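Local coordinates for protein 6'''-hydroxyparomomycin C oxidase (Microbacterium trichothecenolyticum, PDB 7DVE) that uses one bound FAD per subunit to oxidise the C3 hydroxyl of the sugar in C-glycosides such as isoorientin and mangiferin, reducing oxygen to hydrogen peroxide, at residues A[56-61]-A[320-325]. Residues are numbered along the deposited sequence; the frame is centred on the assembly and turned at random.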
loop_
_atom_site.group_PDB
_atom_site.type_symbol
_atom_site.label_atom_id
_atom_site.label_comp_id
_atom_site.label_asym_id
_atom_site.label_seq_id
_atom_site.Cartn_x
_atom_site.Cartn_y
_atom_site.Cartn_z
ATOM N N ASN A 56 2.408 -17.126 -5.030
ATOM C CA ASN A 56 1.676 -18.126 -5.786
ATOM C C ASN A 56 2.584 -18.986 -6.650
ATOM O O ASN A 56 2.119 -19.996 -7.180
ATOM C CB ASN A 56 0.632 -17.456 -6.678
ATOM C CG ASN A 56 -0.595 -17.055 -5.923
ATOM O OD1 ASN A 56 -1.418 -17.903 -5.546
ATOM N ND2 ASN A 56 -0.746 -15.746 -5.700
ATOM N N ILE A 57 3.837 -18.589 -6.834
ATOM C CA ILE A 57 4.761 -19.264 -7.738
ATOM C C ILE A 57 5.545 -20.298 -6.939
ATOM O O ILE A 57 6.263 -19.947 -5.993
ATOM C CB ILE A 57 5.712 -18.263 -8.410
ATOM C CG1 ILE A 57 4.938 -17.170 -9.140
ATOM C CG2 ILE A 57 6.638 -19.002 -9.371
ATOM C CD1 ILE A 57 5.788 -15.946 -9.487
ATOM N N ALA A 58 5.426 -21.562 -7.335
ATOM C CA ALA A 58 6.001 -22.661 -6.569
ATOM C C ALA A 58 7.502 -22.805 -6.800
ATOM O O ALA A 58 8.247 -23.122 -5.870
ATOM C CB ALA A 58 5.300 -23.976 -6.921
ATOM N N ASP A 59 7.960 -22.617 -8.029
ATOM C CA ASP A 59 9.376 -22.801 -8.317
ATOM C C ASP A 59 10.170 -21.645 -7.713
ATOM O O ASP A 59 9.815 -20.477 -7.902
ATOM C CB ASP A 59 9.598 -22.878 -9.831
ATOM C CG ASP A 59 11.065 -22.985 -10.200
ATOM O OD1 ASP A 59 11.687 -24.024 -9.898
ATOM O OD2 ASP A 59 11.606 -22.008 -10.756
ATOM N N ALA A 60 11.234 -21.964 -6.969
ATOM C CA ALA A 60 11.976 -20.902 -6.295
ATOM C C ALA A 60 12.713 -20.004 -7.292
ATOM O O ALA A 60 12.762 -18.786 -7.103
ATOM C CB ALA A 60 12.940 -21.495 -5.269
ATOM N N ASP A 61 13.262 -20.581 -8.372
ATOM C CA ASP A 61 13.920 -19.786 -9.411
ATOM C C ASP A 61 12.945 -18.826 -10.076
ATOM O O ASP A 61 13.238 -17.634 -10.241
ATOM C CB ASP A 61 14.544 -20.694 -10.474
ATOM C CG ASP A 61 15.813 -21.374 -10.002
ATOM O OD1 ASP A 61 16.481 -20.828 -9.099
ATOM O OD2 ASP A 61 16.142 -22.452 -10.552
ATOM N N PRO A 320 5.036 -24.960 3.239
ATOM C CA PRO A 320 4.492 -25.314 1.926
ATOM C C PRO A 320 5.250 -24.612 0.808
ATOM O O PRO A 320 5.881 -23.572 0.999
ATOM C CB PRO A 320 3.030 -24.843 1.995
ATOM C CG PRO A 320 2.837 -24.269 3.393
ATOM C CD PRO A 320 4.208 -23.960 3.925
ATOM N N GLN A 321 5.187 -25.220 -0.376
ATOM C CA GLN A 321 5.957 -24.722 -1.508
ATOM C C GLN A 321 5.316 -23.507 -2.172
ATOM O O GLN A 321 6.008 -22.784 -2.896
ATOM C CB GLN A 321 6.165 -25.824 -2.546
ATOM C CG GLN A 321 7.571 -25.838 -3.107
ATOM C CD GLN A 321 7.618 -26.360 -4.526
ATOM O OE1 GLN A 321 6.692 -27.029 -4.997
ATOM N NE2 GLN A 321 8.699 -26.041 -5.228
ATOM N N THR A 322 4.016 -23.289 -1.978
ATOM C CA THR A 322 3.396 -22.005 -2.247
ATOM C C THR A 322 2.671 -21.525 -0.994
ATOM O O THR A 322 2.344 -22.300 -0.091
ATOM C CB THR A 322 2.411 -22.059 -3.420
ATOM O OG1 THR A 322 1.163 -22.576 -2.969
ATOM C CG2 THR A 322 2.927 -22.953 -4.508
ATOM N N GLY A 323 2.446 -20.228 -0.936
ATOM C CA GLY A 323 1.700 -19.680 0.167
ATOM C C GLY A 323 2.458 -19.651 1.484
ATOM O O GLY A 323 3.703 -19.639 1.554
ATOM N N LEU A 324 1.676 -19.626 2.556
ATOM C CA LEU A 324 2.183 -19.336 3.882
ATOM C C LEU A 324 2.087 -20.562 4.771
ATOM O O LEU A 324 1.305 -21.483 4.532
ATOM C CB LEU A 324 1.415 -18.186 4.535
ATOM C CG LEU A 324 1.065 -16.956 3.706
ATOM C CD1 LEU A 324 0.002 -16.075 4.422
ATOM C CD2 LEU A 324 2.317 -16.199 3.428
ATOM N N SER A 325 2.911 -20.554 5.805
ATOM C CA SER A 325 2.757 -21.503 6.881
ATOM C C SER A 325 1.664 -21.017 7.827
ATOM O O SER A 325 1.203 -19.872 7.759
ATOM C CB SER A 325 4.059 -21.641 7.639
ATOM O OG SER A 325 4.305 -20.380 8.252
#
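Ala58 meets two neighbouring side chains of the loop 320-325, a methyl group from Thr322 and the amide end of Gln321. The closest pair of CA atoms is Ala58 and Thr322, 5.1 Å apart. Thr322 starts its side chain toward 56-61, and the methyl CG2 makes the contact. It lies against the methyl of Ala58, with Thr322 CG2 and Ala58 CB 3.5 Å apart. CG2 is also 3.7 Å from Ala58 CA, and beyond that it reaches the carbonyl O of Asn56 at 4.1 Å. Chi1 of 81° turns CG2 anti to the threonine's own carbonyl carbon and makes it the touching branch.

Gln321 approaches differently. Its chain is extended beyond CG and lays one flat face of the carboxamide over Ala58. Gln321 NE2 sits above Ala58 O at 3.0 Å. On the same face, Gln321 OE1 sits above Ala58 CB at 3.9 Å. The N-H bonds of NE2 lie in the amide plane, so neither points at the oxygen. The short approach is therefore not a hydrogen bond.

Arg205 donates a hydrogen bond to Asn56 OD1 and, with Pro209, also packs against the side chain of Thr322. Asp59 is the N-cap of helix 60-69, its OD2 accepting from the backbone N of Glu62.

The contact thus joins the lead-in to helix 60-69 with the loop between strands 300-307 and 330-333, at the surface of this GMC oxidoreductase. Its chemistry is methyl-to-methyl contact plus an amide face laid over a methyl and a carbonyl oxygen. With no hydrogen bond or salt bridge between 56-61 and 320-325, the fit probably rests on shape and dispersion, while directional bonds, Gly323 to Lys55 through the backbone and Asn56 to Arg205, lie just beside it.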